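Local coordinates for lipoprotein, putative (Bacillus anthracis, PDB 4NOH) that is of unknown function, though it belongs to an uncharacterised lipoprotein family and may bind lipid, at residues Asn106-Met118 with Gly157-Lys169. Sequence-based numbering, arbitrary orientation.
Sequences NVVIGDARKYTDM and GSKVEEAHMVEVK
Lys114 lays its aliphatic stem over one face of the His164 imidazole, CG sitting 3.5 Å from the ring centroid and 8° off the normal, a CH-pi contact. On the opposite face lies Val166 CG1, offset toward the rim. The ring's edge turns to the backbone, CE1 within 3.3 Å of Ile109 O, and NE2 is hydrogen-bonded to the hydroxyl of Tyr9. Gly110, with no side chain, lets its CA come to 3.8 Å from Val166 CG1. Strand 162-166 edges the mixed sheet, antiparallel to 5-10, and the loop after strand 107-109, which borders a separate three-stranded antiparallel sheet, runs alongside it in the opposite direction, Asp111 near Val166 and Tyr115 near Glu162. Glu161 and Glu162 form a classic beta bulge opposite Tyr9. In one of two conformers modelled for Glu161, Tyr115 OH donates to its OE1 at 2.6 Å from above the carboxylate plane, and OE2 forms a salt bridge with Lys135. Its chain bent at chi2 (57°), Glu162 directs OE1 to two waters, one bound by Lys114 NZ, the other by Tyr115 N. Beyond the strand, Glu167 N donates to Asp111 OD2 (2.9 Å, 155°), on the syn side but well out of the carboxylate plane, and Lys62 salt-bridges OD1.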
loop_
_atom_site.group_PDB
_atom_site.type_symbol
_atom_site.label_atom_id
_atom_site.label_comp_id
_atom_site.label_asym_id
_atom_site.label_seq_id
_atom_site.Cartn_x
_atom_site.Cartn_y
_atom_site.Cartn_z
ATOM N N ASN A 106 -5.315 -4.574 12.294
ATOM C CA ASN A 106 -5.835 -4.831 10.969
ATOM C C ASN A 106 -5.999 -3.527 10.208
ATOM O O ASN A 106 -7.085 -2.903 10.198
ATOM C CB ASN A 106 -7.155 -5.592 11.043
ATOM C CG ASN A 106 -7.620 -6.069 9.696
ATOM O OD1 ASN A 106 -6.875 -5.985 8.703
ATOM N ND2 ASN A 106 -8.840 -6.599 9.634
ATOM N N VAL A 107 -4.914 -3.125 9.561
ATOM C CA VAL A 107 -4.847 -1.905 8.758
ATOM C C VAL A 107 -4.483 -2.328 7.334
ATOM O O VAL A 107 -3.686 -3.231 7.137
ATOM C CB VAL A 107 -3.791 -0.951 9.317
ATOM C CG1 VAL A 107 -3.586 0.259 8.403
ATOM C CG2 VAL A 107 -4.128 -0.518 10.728
ATOM N N VAL A 108 -5.139 -1.705 6.362
ATOM C CA VAL A 108 -4.918 -2.005 4.964
ATOM C C VAL A 108 -4.564 -0.733 4.200
ATOM O O VAL A 108 -4.692 0.363 4.706
ATOM C CB VAL A 108 -6.188 -2.659 4.316
ATOM C CG1 VAL A 108 -6.527 -4.006 4.982
ATOM C CG2 VAL A 108 -7.393 -1.727 4.376
ATOM N N ILE A 109 -4.070 -0.894 2.980
ATOM C CA ILE A 109 -3.877 0.245 2.084
ATOM C C ILE A 109 -5.191 0.426 1.304
ATOM O O ILE A 109 -5.744 -0.530 0.724
ATOM C CB ILE A 109 -2.723 0.032 1.104
ATOM C CG1 ILE A 109 -1.393 0.073 1.881
ATOM C CG2 ILE A 109 -2.732 1.111 0.017
ATOM C CD1 ILE A 109 -0.190 -0.385 1.082
ATOM N N GLY A 110 -5.711 1.644 1.284
ATOM C CA GLY A 110 -6.968 1.870 0.596
ATOM C C GLY A 110 -8.144 1.293 1.350
ATOM O O GLY A 110 -8.143 1.223 2.595
ATOM N N ASP A 111 -9.150 0.843 0.615
ATOM C CA ASP A 111 -10.415 0.458 1.247
ATOM C C ASP A 111 -10.675 -1.031 1.390
ATOM O O ASP A 111 -11.702 -1.451 1.960
ATOM C CB ASP A 111 -11.573 1.146 0.515
ATOM C CG ASP A 111 -11.507 2.686 0.584
ATOM O OD1 ASP A 111 -10.560 3.258 1.133
ATOM O OD2 ASP A 111 -12.434 3.345 0.072
ATOM N N ALA A 112 -9.702 -1.822 0.970
ATOM C CA ALA A 112 -9.794 -3.266 1.025
ATOM C C ALA A 112 -8.384 -3.823 0.980
ATOM O O ALA A 112 -7.458 -3.164 0.494
ATOM C CB ALA A 112 -10.576 -3.764 -0.183
ATOM N N ARG A 113 -8.218 -5.051 1.429
ATOM C CA ARG A 113 -6.943 -5.731 1.378
ATOM C C ARG A 113 -6.671 -6.190 -0.036
ATOM O O ARG A 113 -7.321 -7.106 -0.540
ATOM C CB ARG A 113 -6.988 -6.937 2.284
ATOM C CG ARG A 113 -5.611 -7.590 2.471
ATOM C CD ARG A 113 -5.665 -8.888 3.280
ATOM N NE ARG A 113 -6.528 -8.598 4.403
ATOM C CZ ARG A 113 -6.157 -7.908 5.468
ATOM N NH1 ARG A 113 -4.873 -7.621 5.685
ATOM N NH2 ARG A 113 -7.070 -7.533 6.324
ATOM N N LYS A 114 -5.743 -5.549 -0.709
ATOM C CA LYS A 114 -5.410 -5.876 -2.083
ATOM C C LYS A 114 -3.899 -6.027 -2.214
ATOM O O LYS A 114 -3.144 -5.405 -1.476
ATOM C CB LYS A 114 -5.917 -4.764 -3.015
ATOM C CG LYS A 114 -7.416 -4.633 -3.068
ATOM C CD LYS A 114 -8.080 -5.794 -3.761
ATOM C CE LYS A 114 -9.573 -5.609 -3.821
ATOM N NZ LYS A 114 -10.283 -6.735 -4.502
ATOM N N TYR A 115 -3.485 -6.897 -3.143
ATOM C CA TYR A 115 -2.079 -7.086 -3.533
ATOM C C TYR A 115 -1.196 -7.863 -2.560
ATOM O O TYR A 115 -0.184 -8.433 -2.956
ATOM C CB TYR A 115 -1.420 -5.746 -3.865
ATOM C CG TYR A 115 -0.132 -5.853 -4.672
ATOM C CD1 TYR A 115 -0.158 -6.359 -5.953
ATOM C CD2 TYR A 115 1.086 -5.359 -4.184
ATOM C CE1 TYR A 115 0.987 -6.428 -6.705
ATOM C CE2 TYR A 115 2.245 -5.423 -4.961
ATOM C CZ TYR A 115 2.158 -5.959 -6.219
ATOM O OH TYR A 115 3.272 -6.048 -7.027
ATOM N N THR A 116 -1.616 -7.946 -1.312
ATOM C CA THR A 116 -0.822 -8.607 -0.300
ATOM C C THR A 116 -1.734 -9.156 0.792
ATOM O O THR A 116 -2.933 -8.918 0.773
ATOM C CB THR A 116 0.167 -7.577 0.295
ATOM O OG1 THR A 116 1.088 -8.221 1.181
ATOM C CG2 THR A 116 -0.559 -6.468 1.010
ATOM N N ASP A 117 -1.165 -9.953 1.695
ATOM C CA ASP A 117 -1.873 -10.412 2.867
ATOM C C ASP A 117 -1.588 -9.503 4.079
ATOM O O ASP A 117 -2.503 -9.160 4.841
ATOM C CB ASP A 117 -1.453 -11.829 3.198
ATOM C CG ASP A 117 -1.821 -12.785 2.131
ATOM O OD1 ASP A 117 -3.044 -13.005 1.953
ATOM O OD2 ASP A 117 -0.930 -13.414 1.537
HETATM N N MSE A 118 -0.322 -9.123 4.258
HETATM C CA MSE A 118 0.129 -8.318 5.408
HETATM C C MSE A 118 0.915 -7.139 4.902
HETATM O O MSE A 118 1.364 -7.094 3.737
HETATM C CB MSE A 118 1.051 -9.135 6.322
HETATM C CG MSE A 118 0.352 -10.420 6.693
HETATM SE SE MSE A 118 1.403 -11.383 8.024
HETATM C CE MSE A 118 2.844 -12.002 6.839
ATOM N N GLY A 157 -6.353 -4.276 -18.252
ATOM C CA GLY A 157 -5.044 -4.041 -18.782
ATOM C C GLY A 157 -3.944 -4.846 -18.132
ATOM O O GLY A 157 -4.154 -5.539 -17.134
ATOM N N SER A 158 -2.755 -4.717 -18.704
ATOM C CA SER A 158 -1.583 -5.456 -18.266
ATOM C C SER A 158 -0.479 -4.558 -17.749
ATOM O O SER A 158 0.668 -4.983 -17.685
ATOM C CB SER A 158 -1.011 -6.227 -19.451
ATOM O OG SER A 158 -2.004 -6.988 -20.129
ATOM N N LYS A 159 -0.798 -3.309 -17.435
ATOM C CA LYS A 159 0.230 -2.370 -16.962
ATOM C C LYS A 159 0.438 -2.498 -15.469
ATOM O O LYS A 159 1.588 -2.512 -14.987
ATOM C CB LYS A 159 -0.123 -0.940 -17.360
ATOM C CG LYS A 159 -0.134 -0.732 -18.870
ATOM C CD LYS A 159 -0.555 0.678 -19.249
ATOM C CE LYS A 159 -0.635 0.857 -20.749
ATOM N NZ LYS A 159 -1.234 2.186 -21.054
ATOM N N VAL A 160 -0.659 -2.604 -14.720
ATOM C CA VAL A 160 -0.535 -2.796 -13.282
ATOM C C VAL A 160 -1.078 -4.162 -12.897
ATOM O O VAL A 160 -1.915 -4.743 -13.604
ATOM C CB VAL A 160 -1.232 -1.709 -12.475
ATOM C CG1 VAL A 160 -0.613 -0.365 -12.796
ATOM C CG2 VAL A 160 -2.724 -1.698 -12.711
ATOM N N GLU A 161 -0.547 -4.660 -11.773
ATOM C CA GLU A 161 -0.865 -5.994 -11.223
ATOM C C GLU A 161 -2.200 -6.059 -10.463
ATOM O O GLU A 161 -2.845 -7.124 -10.406
ATOM C CB GLU A 161 0.288 -6.447 -10.308
ATOM C CG GLU A 161 1.616 -6.552 -11.066
ATOM C CD GLU A 161 2.816 -6.950 -10.235
ATOM O OE1 GLU A 161 2.658 -7.515 -9.136
ATOM O OE2 GLU A 161 3.948 -6.710 -10.717
ATOM N N GLU A 162 -2.611 -4.924 -9.889
ATOM C CA GLU A 162 -3.825 -4.851 -9.113
ATOM C C GLU A 162 -4.239 -3.393 -8.986
ATOM O O GLU A 162 -3.419 -2.492 -9.104
ATOM C CB GLU A 162 -3.560 -5.452 -7.725
ATOM C CG GLU A 162 -4.764 -5.501 -6.789
ATOM C CD GLU A 162 -5.953 -6.261 -7.363
ATOM O OE1 GLU A 162 -6.205 -7.404 -6.921
ATOM O OE2 GLU A 162 -6.621 -5.745 -8.295
ATOM N N ALA A 163 -5.538 -3.174 -8.816
ATOM C CA ALA A 163 -6.081 -1.839 -8.667
ATOM C C ALA A 163 -7.421 -1.917 -7.978
ATOM O O ALA A 163 -8.141 -2.894 -8.117
ATOM C CB ALA A 163 -6.215 -1.144 -10.019
ATOM N N HIS A 164 -7.750 -0.881 -7.205
ATOM C CA HIS A 164 -9.030 -0.810 -6.529
ATOM C C HIS A 164 -9.461 0.623 -6.327
ATOM O O HIS A 164 -8.620 1.539 -6.258
ATOM C CB HIS A 164 -9.074 -1.637 -5.214
ATOM C CG HIS A 164 -8.002 -1.324 -4.206
ATOM N ND1 HIS A 164 -8.282 -1.185 -2.866
ATOM C CD2 HIS A 164 -6.658 -1.224 -4.317
ATOM C CE1 HIS A 164 -7.153 -0.994 -2.197
ATOM N NE2 HIS A 164 -6.153 -1.044 -3.050
HETATM N N MSE A 165 -10.772 0.810 -6.225
HETATM C CA MSE A 165 -11.356 2.116 -5.988
HETATM C C MSE A 165 -11.264 2.438 -4.527
HETATM O O MSE A 165 -11.566 1.594 -3.655
HETATM C CB MSE A 165 -12.842 2.119 -6.326
HETATM C CG MSE A 165 -13.078 1.828 -7.805
HETATM SE SE MSE A 165 -12.675 3.364 -8.967
HETATM C CE MSE A 165 -13.415 4.905 -7.997
ATOM N N VAL A 166 -10.939 3.689 -4.239
ATOM C CA VAL A 166 -10.807 4.116 -2.877
ATOM C C VAL A 166 -11.363 5.509 -2.664
ATOM O O VAL A 166 -11.410 6.312 -3.585
ATOM C CB VAL A 166 -9.316 4.111 -2.428
ATOM C CG1 VAL A 166 -8.665 2.747 -2.659
ATOM C CG2 VAL A 166 -8.491 5.205 -3.124
ATOM N N GLU A 167 -11.792 5.791 -1.435
ATOM C CA GLU A 167 -12.237 7.133 -1.079
ATOM C C GLU A 167 -11.001 7.933 -0.685
ATOM O O GLU A 167 -10.200 7.499 0.156
ATOM C CB GLU A 167 -13.267 7.086 0.050
ATOM C CG GLU A 167 -14.538 6.391 -0.395
ATOM C CD GLU A 167 -15.679 6.504 0.590
ATOM O OE1 GLU A 167 -15.436 6.800 1.780
ATOM O OE2 GLU A 167 -16.835 6.280 0.160
ATOM N N VAL A 168 -10.829 9.090 -1.310
ATOM C CA VAL A 168 -9.655 9.894 -1.033
ATOM C C VAL A 168 -9.895 10.827 0.151
ATOM O O VAL A 168 -11.037 11.069 0.544
ATOM C CB VAL A 168 -9.128 10.601 -2.291
ATOM C CG1 VAL A 168 -8.557 9.550 -3.236
ATOM C CG2 VAL A 168 -10.208 11.409 -2.960
ATOM N N LYS A 169 -8.805 11.315 0.724
ATOM C CA LYS A 169 -8.853 12.190 1.902
ATOM C C LYS A 169 -9.803 13.387 1.748
ATOM O O LYS A 169 -10.289 13.933 2.748
ATOM C CB LYS A 169 -7.452 12.703 2.228
ATOM C CG LYS A 169 -6.852 13.535 1.106
ATOM C CD LYS A 169 -5.472 14.031 1.459
ATOM C CE LYS A 169 -4.868 14.761 0.277
ATOM N NZ LYS A 169 -3.446 15.067 0.533
ATOM O OXT LYS A 169 -10.097 13.847 0.636
HETATM O O HOH W 1 -8.969 -7.452 -7.164
HETATM O O HOH W 2 -5.389 -8.493 -4.591
#